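Local coordinates for DNA endonuclease I-CeuI (Chlamydomonas eugametos, PDB 2EX5), which cuts DNA during intron homing, recognising a degenerate 17-19 base-pair site and making a staggered cut as a magnesium-dependent LAGLIDADG homodimer, at residues Ser64-Thr69 and Asp82-Val87; Phe104-Ile109 and Glu130-Pro135; Arg108-Ser113 and Val120-Asn125. The protein carries 1 engineered substitution. All blocks are in the same frame, centred on the assembly; numbering follows the deposited sequence.

Contact 1: residues Ser64-Thr69 and Asp82-Val87. With CA (calcium ion), chain F; nucleotides of chain B.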
loop_
_atom_site.group_PDB
_atom_site.type_symbol
_atom_site.label_atom_id
_atom_site.label_comp_id
_atom_site.label_asym_id
_atom_site.label_seq_id
_atom_site.Cartn_x
_atom_site.Cartn_y
_atom_site.Cartn_z
ATOM N N SER C 64 -6.502 -3.496 6.375
ATOM C CA SER C 64 -7.774 -3.878 5.923
ATOM C C SER C 64 -8.542 -4.033 7.160
ATOM O O SER C 64 -8.085 -4.673 8.075
ATOM C CB SER C 64 -7.710 -5.204 5.193
ATOM O OG SER C 64 -9.053 -5.553 4.901
ATOM N N LEU C 65 -9.716 -3.413 7.204
ATOM C CA LEU C 65 -10.683 -3.671 8.216
ATOM C C LEU C 65 -11.798 -4.459 7.553
ATOM O O LEU C 65 -12.493 -3.933 6.616
ATOM C CB LEU C 65 -11.259 -2.306 8.727
ATOM C CG LEU C 65 -10.335 -1.462 9.639
ATOM C CD1 LEU C 65 -10.873 -0.029 9.685
ATOM C CD2 LEU C 65 -10.271 -2.022 11.026
ATOM N N ASN C 66 -12.063 -5.688 8.022
ATOM C CA ASN C 66 -12.995 -6.480 7.218
ATOM C C ASN C 66 -13.953 -7.280 8.061
ATOM O O ASN C 66 -13.739 -7.443 9.271
ATOM C CB ASN C 66 -12.228 -7.295 6.182
ATOM C CG ASN C 66 -11.202 -8.258 6.844
ATOM O OD1 ASN C 66 -9.962 -8.083 6.675
ATOM N ND2 ASN C 66 -11.720 -9.262 7.534
ATOM N N ILE C 67 -15.054 -7.710 7.476
ATOM C CA ILE C 67 -16.063 -8.411 8.208
ATOM C C ILE C 67 -16.412 -9.605 7.418
ATOM O O ILE C 67 -16.854 -9.524 6.223
ATOM C CB ILE C 67 -17.384 -7.473 8.457
ATOM C CG1 ILE C 67 -17.055 -6.281 9.395
ATOM C CG2 ILE C 67 -18.588 -8.338 9.100
ATOM C CD1 ILE C 67 -17.947 -5.098 9.188
ATOM N N SER C 68 -16.281 -10.743 8.060
ATOM C CA SER C 68 -16.624 -11.980 7.439
ATOM C C SER C 68 -17.916 -12.623 7.992
ATOM O O SER C 68 -18.227 -12.481 9.186
ATOM C CB SER C 68 -15.393 -12.858 7.532
ATOM O OG SER C 68 -15.825 -14.156 7.232
ATOM N N THR C 69 -18.709 -13.295 7.128
ATOM C CA THR C 69 -19.929 -13.902 7.575
ATOM C C THR C 69 -19.930 -15.322 7.134
ATOM O O THR C 69 -19.899 -15.599 5.943
ATOM C CB THR C 69 -21.203 -13.158 7.099
ATOM O OG1 THR C 69 -21.255 -11.907 7.744
ATOM C CG2 THR C 69 -22.510 -13.920 7.517
ATOM N N ASP C 82 -17.947 -11.618 11.653
ATOM C CA ASP C 82 -16.696 -11.554 12.356
ATOM C C ASP C 82 -15.790 -10.490 11.838
ATOM O O ASP C 82 -15.270 -10.683 10.769
ATOM C CB ASP C 82 -15.985 -12.904 12.280
ATOM C CG ASP C 82 -15.109 -13.159 13.559
ATOM O OD1 ASP C 82 -15.412 -12.584 14.655
ATOM O OD2 ASP C 82 -14.167 -13.945 13.482
ATOM N N PRO C 83 -15.493 -9.440 12.674
ATOM C CA PRO C 83 -14.574 -8.336 12.355
ATOM C C PRO C 83 -13.085 -8.735 12.546
ATOM O O PRO C 83 -12.707 -9.478 13.514
ATOM C CB PRO C 83 -14.970 -7.245 13.372
ATOM C CG PRO C 83 -15.494 -7.932 14.531
ATOM C CD PRO C 83 -15.989 -9.315 14.060
ATOM N N GLU C 84 -12.250 -8.209 11.692
ATOM C CA GLU C 84 -10.815 -8.459 11.769
ATOM C C GLU C 84 -10.145 -7.199 11.233
ATOM O O GLU C 84 -10.606 -6.634 10.281
ATOM C CB GLU C 84 -10.437 -9.660 10.924
ATOM C CG GLU C 84 -8.861 -9.927 10.869
ATOM C CD GLU C 84 -8.542 -11.252 10.278
ATOM O OE1 GLU C 84 -7.889 -11.264 9.233
ATOM O OE2 GLU C 84 -8.999 -12.328 10.805
ATOM N N PHE C 85 -9.048 -6.767 11.857
ATOM C CA PHE C 85 -8.079 -5.832 11.248
ATOM C C PHE C 85 -6.825 -6.574 10.813
ATOM O O PHE C 85 -6.345 -7.352 11.581
ATOM C CB PHE C 85 -7.745 -4.845 12.326
ATOM C CG PHE C 85 -6.531 -3.974 12.019
ATOM C CD1 PHE C 85 -5.277 -4.255 12.588
ATOM C CD2 PHE C 85 -6.657 -2.896 11.209
ATOM C CE1 PHE C 85 -4.156 -3.445 12.280
ATOM C CE2 PHE C 85 -5.542 -2.105 10.883
ATOM C CZ PHE C 85 -4.293 -2.384 11.465
ATOM N N ASN C 86 -6.209 -6.318 9.655
ATOM C CA ASN C 86 -4.921 -6.984 9.400
ATOM C C ASN C 86 -4.136 -6.087 8.568
ATOM O O ASN C 86 -4.731 -5.201 7.935
ATOM C CB ASN C 86 -4.958 -8.391 8.699
ATOM C CG ASN C 86 -5.555 -8.393 7.277
ATOM O OD1 ASN C 86 -6.478 -9.113 7.033
ATOM N ND2 ASN C 86 -5.034 -7.616 6.364
ATOM N N VAL C 87 -2.825 -6.376 8.503
ATOM C CA VAL C 87 -1.846 -5.630 7.676
ATOM C C VAL C 87 -0.810 -6.595 7.200
ATOM O O VAL C 87 -0.157 -7.209 8.013
ATOM C CB VAL C 87 -1.069 -4.541 8.488
ATOM C CG1 VAL C 87 -0.543 -3.290 7.483
ATOM C CG2 VAL C 87 -1.936 -4.014 9.472
HETATM CA CA CA F . -13.257 -13.307 15.935
ATOM P P DA B 17 -9.133 -4.344 1.282
ATOM O OP1 DA B 17 -9.899 -3.531 0.326
ATOM O OP2 DA B 17 -9.009 -3.927 2.715
ATOM O "O5'" DA B 17 -9.734 -5.840 1.409
ATOM C "C5'" DA B 17 -10.115 -6.614 0.173
ATOM C "C4'" DA B 17 -10.744 -7.935 0.613
ATOM O "O4'" DA B 17 -9.611 -8.763 1.066
ATOM C "C3'" DA B 17 -11.626 -7.817 1.822
ATOM O "O3'" DA B 17 -12.814 -8.489 1.513
ATOM C "C2'" DA B 17 -10.788 -8.556 2.940
ATOM C "C1'" DA B 17 -9.956 -9.536 2.148
ATOM N N9 DA B 17 -8.791 -10.202 2.809
ATOM C C8 DA B 17 -7.922 -9.738 3.819
ATOM N N7 DA B 17 -7.017 -10.609 4.153
ATOM C C5 DA B 17 -7.306 -11.755 3.369
ATOM C C6 DA B 17 -6.745 -13.065 3.248
ATOM N N6 DA B 17 -5.721 -13.558 3.958
ATOM N N1 DA B 17 -7.293 -13.919 2.339
ATOM C C2 DA B 17 -8.359 -13.511 1.597
ATOM N N3 DA B 17 -8.965 -12.294 1.579
ATOM C C4 DA B 17 -8.388 -11.476 2.520
ATOM P P DC B 18 -14.154 -8.441 2.367
ATOM O OP1 DC B 18 -15.237 -8.881 1.475
ATOM O OP2 DC B 18 -14.202 -7.083 2.920
ATOM O "O5'" DC B 18 -14.075 -9.309 3.700
ATOM C "C5'" DC B 18 -14.519 -10.671 4.032
ATOM C "C4'" DC B 18 -13.889 -11.761 3.160
ATOM O "O4'" DC B 18 -12.453 -11.707 3.273
ATOM C "C3'" DC B 18 -14.208 -13.194 3.569
ATOM O "O3'" DC B 18 -15.393 -13.588 2.880
ATOM C "C2'" DC B 18 -12.981 -14.055 3.179
ATOM C "C1'" DC B 18 -11.895 -13.010 3.326
ATOM N N1 DC B 18 -10.869 -13.022 4.517
ATOM C C2 DC B 18 -10.010 -14.102 4.547
ATOM O O2 DC B 18 -10.281 -14.920 3.692
ATOM N N3 DC B 18 -8.990 -14.221 5.484
ATOM C C4 DC B 18 -8.834 -13.218 6.341
ATOM N N4 DC B 18 -7.854 -13.390 7.234
ATOM C C5 DC B 18 -9.707 -12.080 6.366
ATOM C C6 DC B 18 -10.736 -12.004 5.440
ATOM P P DC B 19 -16.380 -14.667 3.513
ATOM O OP1 DC B 19 -17.386 -14.876 2.425
ATOM O OP2 DC B 19 -17.001 -14.034 4.743
ATOM O "O5'" DC B 19 -15.634 -15.995 3.846
ATOM C "C5'" DC B 19 -14.900 -16.653 2.839
ATOM C "C4'" DC B 19 -14.556 -18.038 3.394
ATOM O "O4'" DC B 19 -13.328 -17.902 4.166
ATOM C "C3'" DC B 19 -15.559 -18.607 4.374
ATOM O "O3'" DC B 19 -15.733 -19.962 3.903
ATOM C "C2'" DC B 19 -14.878 -18.491 5.771
ATOM C "C1'" DC B 19 -13.372 -18.454 5.444
ATOM N N1 DC B 19 -12.488 -17.498 6.300
ATOM C C2 DC B 19 -11.387 -18.020 6.927
ATOM O O2 DC B 19 -11.175 -19.256 6.830
ATOM N N3 DC B 19 -10.622 -17.198 7.715
ATOM C C4 DC B 19 -10.885 -15.921 7.903
ATOM N N4 DC B 19 -10.025 -15.223 8.677
ATOM C C5 DC B 19 -12.005 -15.351 7.254
ATOM C C6 DC B 19 -12.764 -16.171 6.496
HETATM O O HOH W 1 -12.998 -10.813 15.501
HETATM O O HOH W 2 -11.734 -13.237 18.006
HETATM O O HOH W 3 -15.057 -12.214 17.635
HETATM O O HOH W 4 -14.554 -15.219 16.618
HETATM O O HOH W 5 -11.599 -14.284 14.739
#

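Contact 2: residues Phe104-Ile109 and Glu130-Pro135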
loop_
_atom_site.group_PDB
_atom_site.type_symbol
_atom_site.label_atom_id
_atom_site.label_comp_id
_atom_site.label_asym_id
_atom_site.label_seq_id
_atom_site.Cartn_x
_atom_site.Cartn_y
_atom_site.Cartn_z
ATOM N N PHE C 104 -0.005 -0.331 18.569
ATOM C CA PHE C 104 -1.218 -0.834 19.182
ATOM C C PHE C 104 -0.984 -1.513 20.517
ATOM O O PHE C 104 -1.936 -1.748 21.202
ATOM C CB PHE C 104 -2.072 -1.752 18.231
ATOM C CG PHE C 104 -2.392 -1.135 16.894
ATOM C CD1 PHE C 104 -1.774 -1.613 15.743
ATOM C CD2 PHE C 104 -3.286 -0.076 16.771
ATOM C CE1 PHE C 104 -2.076 -1.070 14.480
ATOM C CE2 PHE C 104 -3.604 0.485 15.465
ATOM C CZ PHE C 104 -2.996 -0.077 14.338
ATOM N N LYS C 105 0.236 -1.917 20.850
ATOM C CA LYS C 105 0.451 -2.729 22.101
ATOM C C LYS C 105 -0.178 -4.134 22.146
ATOM O O LYS C 105 -0.326 -4.706 23.229
ATOM C CB LYS C 105 0.106 -1.921 23.380
ATOM C CG LYS C 105 1.108 -0.799 23.721
ATOM C CD LYS C 105 2.508 -1.193 23.265
ATOM C CE LYS C 105 3.652 -0.132 23.671
ATOM N NZ LYS C 105 5.042 -0.546 23.090
ATOM N N THR C 106 -0.540 -4.693 20.966
ATOM C CA THR C 106 -1.250 -5.973 20.841
ATOM C C THR C 106 -1.163 -6.324 19.308
ATOM O O THR C 106 -0.695 -5.499 18.513
ATOM C CB THR C 106 -2.687 -5.937 21.413
ATOM O OG1 THR C 106 -3.151 -7.283 21.676
ATOM C CG2 THR C 106 -3.685 -5.176 20.462
ATOM N N GLY C 107 -1.564 -7.542 18.935
ATOM C CA GLY C 107 -1.443 -8.041 17.594
ATOM C C GLY C 107 -0.440 -9.127 17.651
ATOM O O GLY C 107 0.229 -9.354 18.679
ATOM N N ARG C 108 -0.396 -9.852 16.529
ATOM C CA ARG C 108 0.438 -10.979 16.302
ATOM C C ARG C 108 0.845 -10.867 14.869
ATOM O O ARG C 108 -0.001 -10.612 14.049
ATOM C CB ARG C 108 -0.348 -12.259 16.536
ATOM C CG ARG C 108 -0.773 -12.509 18.000
ATOM C CD ARG C 108 0.484 -12.806 18.933
ATOM N NE ARG C 108 0.036 -13.136 20.310
ATOM C CZ ARG C 108 -0.189 -12.252 21.282
ATOM N NH1 ARG C 108 -0.676 -12.705 22.444
ATOM N NH2 ARG C 108 0.045 -10.931 21.110
ATOM N N ILE C 109 2.155 -11.071 14.617
ATOM C CA ILE C 109 2.760 -11.251 13.321
ATOM C C ILE C 109 2.988 -12.723 12.971
ATOM O O ILE C 109 3.624 -13.506 13.716
ATOM C CB ILE C 109 4.071 -10.478 13.203
ATOM C CG1 ILE C 109 3.777 -8.957 13.301
ATOM C CG2 ILE C 109 4.792 -10.846 11.941
ATOM C CD1 ILE C 109 4.962 -8.073 13.276
ATOM N N GLU C 130 -11.842 -2.120 19.260
ATOM C CA GLU C 130 -12.429 -0.926 19.862
ATOM C C GLU C 130 -11.581 0.077 20.648
ATOM O O GLU C 130 -11.820 1.304 20.616
ATOM C CB GLU C 130 -13.365 -1.481 20.889
ATOM C CG GLU C 130 -14.694 -1.252 20.531
ATOM C CD GLU C 130 -15.560 -1.705 21.650
ATOM O OE1 GLU C 130 -15.896 -2.942 21.638
ATOM O OE2 GLU C 130 -15.840 -0.798 22.498
ATOM N N GLU C 131 -10.642 -0.438 21.428
ATOM C CA GLU C 131 -9.881 0.448 22.371
ATOM C C GLU C 131 -8.603 0.935 21.724
ATOM O O GLU C 131 -8.040 2.009 22.028
ATOM C CB GLU C 131 -9.618 -0.306 23.695
ATOM C CG GLU C 131 -10.935 -0.758 24.341
ATOM C CD GLU C 131 -10.768 -1.471 25.675
ATOM O OE1 GLU C 131 -9.666 -1.963 26.027
ATOM O OE2 GLU C 131 -11.798 -1.539 26.381
ATOM N N LYS C 132 -8.131 0.147 20.783
ATOM C CA LYS C 132 -6.831 0.443 20.145
ATOM C C LYS C 132 -6.949 0.781 18.683
ATOM O O LYS C 132 -6.513 1.847 18.276
ATOM C CB LYS C 132 -5.912 -0.720 20.402
ATOM C CG LYS C 132 -5.525 -0.730 21.869
ATOM C CD LYS C 132 -5.069 -2.102 22.315
ATOM C CE LYS C 132 -3.929 -1.852 23.424
ATOM N NZ LYS C 132 -4.213 -0.439 24.011
ATOM N N VAL C 133 -7.523 -0.129 17.867
ATOM C CA VAL C 133 -7.474 0.094 16.438
ATOM C C VAL C 133 -8.350 1.279 15.924
ATOM O O VAL C 133 -7.918 2.186 15.261
ATOM C CB VAL C 133 -7.711 -1.273 15.673
ATOM C CG1 VAL C 133 -7.736 -0.993 14.161
ATOM C CG2 VAL C 133 -6.645 -2.351 16.100
ATOM N N ILE C 134 -9.609 1.293 16.234
ATOM C CA ILE C 134 -10.465 2.370 15.737
ATOM C C ILE C 134 -10.030 3.736 16.332
ATOM O O ILE C 134 -9.843 4.683 15.610
ATOM C CB ILE C 134 -11.975 2.031 15.983
ATOM C CG1 ILE C 134 -12.405 0.751 15.212
ATOM C CG2 ILE C 134 -12.888 3.301 15.773
ATOM C CD1 ILE C 134 -12.250 0.909 13.633
ATOM N N PRO C 135 -9.834 3.845 17.637
ATOM C CA PRO C 135 -9.300 5.128 18.081
ATOM C C PRO C 135 -8.089 5.643 17.315
ATOM O O PRO C 135 -8.042 6.833 16.997
ATOM C CB PRO C 135 -8.932 4.811 19.567
ATOM C CG PRO C 135 -10.091 3.979 19.982
ATOM C CD PRO C 135 -10.103 2.958 18.790
#

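Contact 3: residues Arg108-Ser113 and Val120-Asn125. With nucleotides of chain A; nucleotides of chain B.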
loop_
_atom_site.group_PDB
_atom_site.type_symbol
_atom_site.label_atom_id
_atom_site.label_comp_id
_atom_site.label_asym_id
_atom_site.label_seq_id
_atom_site.Cartn_x
_atom_site.Cartn_y
_atom_site.Cartn_z
ATOM N N ARG C 108 -0.396 -9.852 16.529
ATOM C CA ARG C 108 0.438 -10.979 16.302
ATOM C C ARG C 108 0.845 -10.867 14.869
ATOM O O ARG C 108 -0.001 -10.612 14.049
ATOM C CB ARG C 108 -0.348 -12.259 16.536
ATOM C CG ARG C 108 -0.773 -12.509 18.000
ATOM C CD ARG C 108 0.484 -12.806 18.933
ATOM N NE ARG C 108 0.036 -13.136 20.310
ATOM C CZ ARG C 108 -0.189 -12.252 21.282
ATOM N NH1 ARG C 108 -0.676 -12.705 22.444
ATOM N NH2 ARG C 108 0.045 -10.931 21.110
ATOM N N ILE C 109 2.155 -11.071 14.617
ATOM C CA ILE C 109 2.760 -11.251 13.321
ATOM C C ILE C 109 2.988 -12.723 12.971
ATOM O O ILE C 109 3.624 -13.506 13.716
ATOM C CB ILE C 109 4.071 -10.478 13.203
ATOM C CG1 ILE C 109 3.777 -8.957 13.301
ATOM C CG2 ILE C 109 4.792 -10.846 11.941
ATOM C CD1 ILE C 109 4.962 -8.073 13.276
ATOM N N ARG C 110 2.460 -13.132 11.814
ATOM C CA ARG C 110 2.583 -14.503 11.441
ATOM C C ARG C 110 2.912 -14.544 9.955
ATOM O O ARG C 110 2.682 -13.562 9.264
ATOM C CB ARG C 110 1.310 -15.262 11.797
ATOM C CG ARG C 110 0.784 -15.039 13.218
ATOM C CD ARG C 110 -0.212 -16.246 13.682
ATOM N NE ARG C 110 -1.046 -16.031 14.892
ATOM C CZ ARG C 110 -2.036 -15.120 15.008
ATOM N NH1 ARG C 110 -2.770 -14.996 16.133
ATOM N NH2 ARG C 110 -2.297 -14.303 13.999
ATOM N N HIS C 111 3.470 -15.653 9.466
ATOM C CA HIS C 111 3.688 -15.874 8.068
ATOM C C HIS C 111 2.331 -16.079 7.356
ATOM O O HIS C 111 1.464 -16.843 7.814
ATOM C CB HIS C 111 4.615 -17.090 7.862
ATOM C CG HIS C 111 4.793 -17.499 6.430
ATOM N ND1 HIS C 111 4.303 -18.692 5.931
ATOM C CD2 HIS C 111 5.351 -16.853 5.372
ATOM C CE1 HIS C 111 4.599 -18.784 4.644
ATOM N NE2 HIS C 111 5.248 -17.682 4.284
ATOM N N LYS C 112 2.128 -15.361 6.262
ATOM C CA LYS C 112 0.991 -15.671 5.386
ATOM C C LYS C 112 1.146 -16.998 4.682
ATOM O O LYS C 112 1.980 -17.168 3.744
ATOM C CB LYS C 112 0.775 -14.590 4.341
ATOM C CG LYS C 112 -0.313 -14.948 3.380
ATOM C CD LYS C 112 -0.432 -13.768 2.368
ATOM C CE LYS C 112 -1.798 -13.542 2.037
ATOM N NZ LYS C 112 -2.519 -12.727 3.128
ATOM N N SER C 113 0.318 -17.931 5.119
ATOM C CA SER C 113 0.257 -19.228 4.532
ATOM C C SER C 113 0.255 -19.140 3.010
ATOM O O SER C 113 -0.499 -18.354 2.426
ATOM C CB SER C 113 -1.000 -19.895 5.058
ATOM O OG SER C 113 -1.373 -20.950 4.205
ATOM N N VAL C 120 1.748 -11.144 8.060
ATOM C CA VAL C 120 0.467 -10.516 8.246
ATOM C C VAL C 120 0.457 -10.206 9.684
ATOM O O VAL C 120 0.806 -11.056 10.480
ATOM C CB VAL C 120 -0.746 -11.424 7.892
ATOM C CG1 VAL C 120 -2.070 -10.692 8.132
ATOM C CG2 VAL C 120 -0.687 -11.745 6.481
ATOM N N LEU C 121 0.056 -8.994 10.057
ATOM C CA LEU C 121 -0.231 -8.682 11.417
ATOM C C LEU C 121 -1.751 -8.605 11.580
ATOM O O LEU C 121 -2.434 -7.936 10.804
ATOM C CB LEU C 121 0.520 -7.354 11.774
ATOM C CG LEU C 121 0.068 -6.422 12.925
ATOM C CD1 LEU C 121 -0.332 -7.050 14.129
ATOM C CD2 LEU C 121 1.201 -5.544 13.241
ATOM N N THR C 122 -2.283 -9.290 12.571
ATOM C CA THR C 122 -3.770 -9.412 12.839
ATOM C C THR C 122 -4.178 -8.975 14.217
ATOM O O THR C 122 -3.520 -9.322 15.210
ATOM C CB THR C 122 -4.245 -10.932 12.619
ATOM O OG1 THR C 122 -3.798 -11.384 11.301
ATOM C CG2 THR C 122 -5.748 -11.107 12.611
ATOM N N ILE C 123 -5.240 -8.209 14.296
ATOM C CA ILE C 123 -5.968 -8.019 15.520
ATOM C C ILE C 123 -7.422 -8.345 15.297
ATOM O O ILE C 123 -8.113 -7.649 14.493
ATOM C CB ILE C 123 -5.851 -6.528 15.974
ATOM C CG1 ILE C 123 -4.325 -6.210 16.332
ATOM C CG2 ILE C 123 -6.896 -6.282 17.116
ATOM C CD1 ILE C 123 -3.852 -4.740 16.352
ATOM N N ASP C 124 -7.917 -9.355 16.027
ATOM C CA ASP C 124 -9.325 -9.828 16.007
ATOM C C ASP C 124 -10.067 -9.703 17.341
ATOM O O ASP C 124 -11.302 -9.750 17.388
ATOM C CB ASP C 124 -9.379 -11.291 15.521
ATOM C CG ASP C 124 -8.619 -12.257 16.425
ATOM O OD1 ASP C 124 -8.951 -12.437 17.606
ATOM O OD2 ASP C 124 -7.726 -12.947 15.902
ATOM N N ASN C 125 -9.337 -9.502 18.445
ATOM C CA ASN C 125 -9.962 -9.348 19.738
ATOM C C ASN C 125 -10.785 -8.087 19.690
ATOM O O ASN C 125 -10.312 -7.038 19.316
ATOM C CB ASN C 125 -8.928 -9.267 20.865
ATOM C CG ASN C 125 -9.578 -8.947 22.211
ATOM O OD1 ASN C 125 -9.884 -9.824 22.956
ATOM N ND2 ASN C 125 -9.803 -7.687 22.495
ATOM P P DC A 7 -2.642 -17.932 18.576
ATOM O OP1 DC A 7 -1.606 -18.967 18.804
ATOM O OP2 DC A 7 -2.361 -16.477 18.882
ATOM O "O5'" DC A 7 -2.985 -18.367 17.039
ATOM C "C5'" DC A 7 -3.161 -19.829 16.787
ATOM C "C4'" DC A 7 -3.428 -20.138 15.329
ATOM O "O4'" DC A 7 -4.842 -19.871 15.111
ATOM C "C3'" DC A 7 -2.663 -19.277 14.325
ATOM O "O3'" DC A 7 -2.398 -19.974 13.177
ATOM C "C2'" DC A 7 -3.673 -18.228 13.870
ATOM C "C1'" DC A 7 -4.932 -19.119 13.923
ATOM N N1 DC A 7 -6.126 -18.298 13.669
ATOM C C2 DC A 7 -7.242 -18.820 12.984
ATOM O O2 DC A 7 -7.252 -20.014 12.714
ATOM N N3 DC A 7 -8.285 -18.013 12.692
ATOM C C4 DC A 7 -8.233 -16.763 13.045
ATOM N N4 DC A 7 -9.275 -15.982 12.837
ATOM C C5 DC A 7 -7.130 -16.248 13.748
ATOM C C6 DC A 7 -6.109 -17.025 14.056
ATOM P P DG B 16 -2.809 -3.858 -0.937
ATOM O OP1 DG B 16 -3.760 -4.569 -1.787
ATOM O OP2 DG B 16 -2.486 -2.463 -1.327
ATOM O "O5'" DG B 16 -3.178 -3.994 0.637
ATOM C "C5'" DG B 16 -4.393 -3.880 1.330
ATOM C "C4'" DG B 16 -5.499 -4.793 0.693
ATOM O "O4'" DG B 16 -5.211 -6.175 0.291
ATOM C "C3'" DG B 16 -6.669 -4.971 1.561
ATOM O "O3'" DG B 16 -7.770 -4.487 0.624
ATOM C "C2'" DG B 16 -6.598 -6.448 1.983
ATOM C "C1'" DG B 16 -6.136 -7.137 0.714
ATOM N N9 DG B 16 -5.447 -8.467 0.950
ATOM C C8 DG B 16 -4.406 -8.730 1.833
ATOM N N7 DG B 16 -4.053 -9.968 1.911
ATOM C C5 DG B 16 -4.881 -10.598 0.982
ATOM C C6 DG B 16 -4.927 -11.944 0.556
ATOM O O6 DG B 16 -4.194 -12.846 1.035
ATOM N N1 DG B 16 -5.948 -12.237 -0.403
ATOM C C2 DG B 16 -6.799 -11.227 -0.869
ATOM N N2 DG B 16 -7.745 -11.417 -1.809
ATOM N N3 DG B 16 -6.654 -9.984 -0.524
ATOM C C4 DG B 16 -5.718 -9.720 0.404
ATOM P P DG A 9 -1.896 -23.775 6.890
ATOM O OP1 DG A 9 -1.820 -25.275 6.926
ATOM O OP2 DG A 9 -0.705 -23.004 6.414
ATOM O "O5'" DG A 9 -3.268 -23.400 6.103
ATOM C "C5'" DG A 9 -4.393 -24.301 6.286
ATOM C "C4'" DG A 9 -5.581 -23.877 5.474
ATOM O "O4'" DG A 9 -6.240 -22.653 5.966
ATOM C "C3'" DG A 9 -5.145 -23.609 4.045
ATOM O "O3'" DG A 9 -6.161 -24.252 3.259
ATOM C "C2'" DG A 9 -5.181 -22.076 3.915
ATOM C "C1'" DG A 9 -6.222 -21.624 4.969
ATOM N N9 DG A 9 -5.924 -20.272 5.518
ATOM C C8 DG A 9 -4.776 -19.893 6.226
ATOM N N7 DG A 9 -4.735 -18.644 6.553
ATOM C C5 DG A 9 -5.954 -18.123 6.033
ATOM C C6 DG A 9 -6.590 -16.830 6.058
ATOM O O6 DG A 9 -6.192 -15.742 6.547
ATOM N N1 DG A 9 -7.845 -16.747 5.333
ATOM C C2 DG A 9 -8.447 -17.785 4.723
ATOM N N2 DG A 9 -9.649 -17.480 4.064
ATOM N N3 DG A 9 -7.890 -19.032 4.778
ATOM C C4 DG A 9 -6.679 -19.131 5.389
HETATM O O HOH W 6 -1.549 -12.625 11.930
#

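Contact 1: residues Ser64-Thr69 and Asp82-Val87
Ser64, Asn66 and Ser68 form the hydrogen-bonded pairs of an antiparallel hairpin with Asn86, Glu84 and Asp82, each pair closed by two backbone bonds. Leu65 faces Phe85 and Ile67 faces Pro83 at non-hydrogen-bonded positions; proline fits there because no N-H is needed toward strand 64-69, and Pro83 CA, 3.3 Å from Asn66 O, makes a CA-H...O contact. The face carrying these four residues is apolar: Leu65 CD2 comes to the edge of the Phe85 ring, 3.7 Å from Phe85 CD2, and helices 126-141 and 147-164 cover this face. Polar side chains fill the other face, where the nucleotides named belong to chain B. Ser64 OG donates to OP2 of DA17 (2.7 Å), while Ser68 OG and Thr69 N both grip OP2 of DC19. Glu84, its CG opposite the backbone N (chi1 176°) and its chain extended, carries OE1 to the N4 amino group of DC18, accepting a nearly straight bond of 2.9 Å. Asn66 lies alongside it, pointing the same way, with ND2 3.6 Å from Glu84 CB and equally far from C6 of DC18. With alanine in its place the amide beside Glu84 CB and the cytosine is gone, which would probably open a gap and leave the Glu84 methylenes less supported. Asp82 binds a calcium ion through both oxygens, OD1 at 2.6 Å and OD2 at 2.7 Å, and five waters complete the shell at this magnesium site. Hydroxyls and an N-H thus hold phosphates, one carboxylate accepts from a base amino group, consistent with base recognition, and another binds metal.

Contact 2: residues Phe104-Ile109 and Glu130-Pro135
Lys132 lays its aliphatic chain against the end of helix 94-104, with CD 3.3 Å from Phe104 O. The chain is bent at chi3 and chi4, and the still closer approach of CE to that oxygen in the model is doubtful. A lysine suits this half-buried place because its methylenes also meet apolar groups, CD lying 3.8 Å from Thr106 CG2. Deeper in, Val133 CG2 sits over one face of the Phe104 ring, toward its rim, 4.1 Å from Phe104 CD2. The elements follow the LAGLIDADG order, in which a helix, here 94-104, leads into the second strand pair and helix 126-141 follows it. Lys105, first past the helix, turns the chain with a positive phi of 65°, and its amino group pairs with Glu102. Two residues on comes Gly107, whose backbone angles would jam any CB against the preceding carbonyl; its own O accepts a 2.9 Å bond from Arg108 NH2. Farther out, Phe136 meets the Phe104 ring edge-to-face, and Phe85 and Ile123 also pack on it.

Contact 3: residues Arg108-Ser113 and Val120-Asn125
The Arg110 guanidinium has Thr122 CB at its edge, near the plane, 4.1 Å from NH2, and is sandwiched between two carbons: Arg108 CB lies over the centre of one face, and C2' of DC7 in chain A over the opposite face, toward the rim. Also at the edge, in plane, NH1 gives OP2 of this DC7 a bond of 3.1 Å at 166°. CG stands opposite the carbonyl carbon (chi1 -48°) and the chain is extended to NE, bringing the flat group's positive charge to the negative phosphate. A water bonded to Val120 O and Thr122 OG1 also accepts a weak bond from NH2. Two backbone bonds pair Arg110 with Val120. Beta-branched Val120 offers CG2 to Lys112 CB at 3.8 Å, and Ser113 OG donates to OP2 of DG9 in chain A. On the other sheet face, Ile109 CG1 packs 3.9 Å from Leu121 CB. Leu101 of helix 94-104 covers both, helix 10-26 flanks Arg108 and Arg110, and strand 79-90 hydrogen-bonds to the far side of strand 118-123.

Overall arrangement
Contacts 1 and 3 are hairpins of one antiparallel sheet, joined where strand 79-90 meets strand 118-123: Val87 O lies 2.7 Å from Leu121 N, and Phe85 N 2.9 Å from Ile123 O, with contact centres about 11 Å apart. Their polar face bears DNA. Contact 2 lies on the apolar side, where Val133 CG1 packs 3.7 Å from Phe85 CD2 and Ile123 CD1 the same distance from Val133 CG2. It shares Arg108 and Ile109 with contact 3. The calcium ion bound in contact 1 lies about 9 Å from the side chain of Thr122 and about 13 Å from that of Val133, so contact 2 binds no metal, although its nearest atom is about 4 Å from DNA.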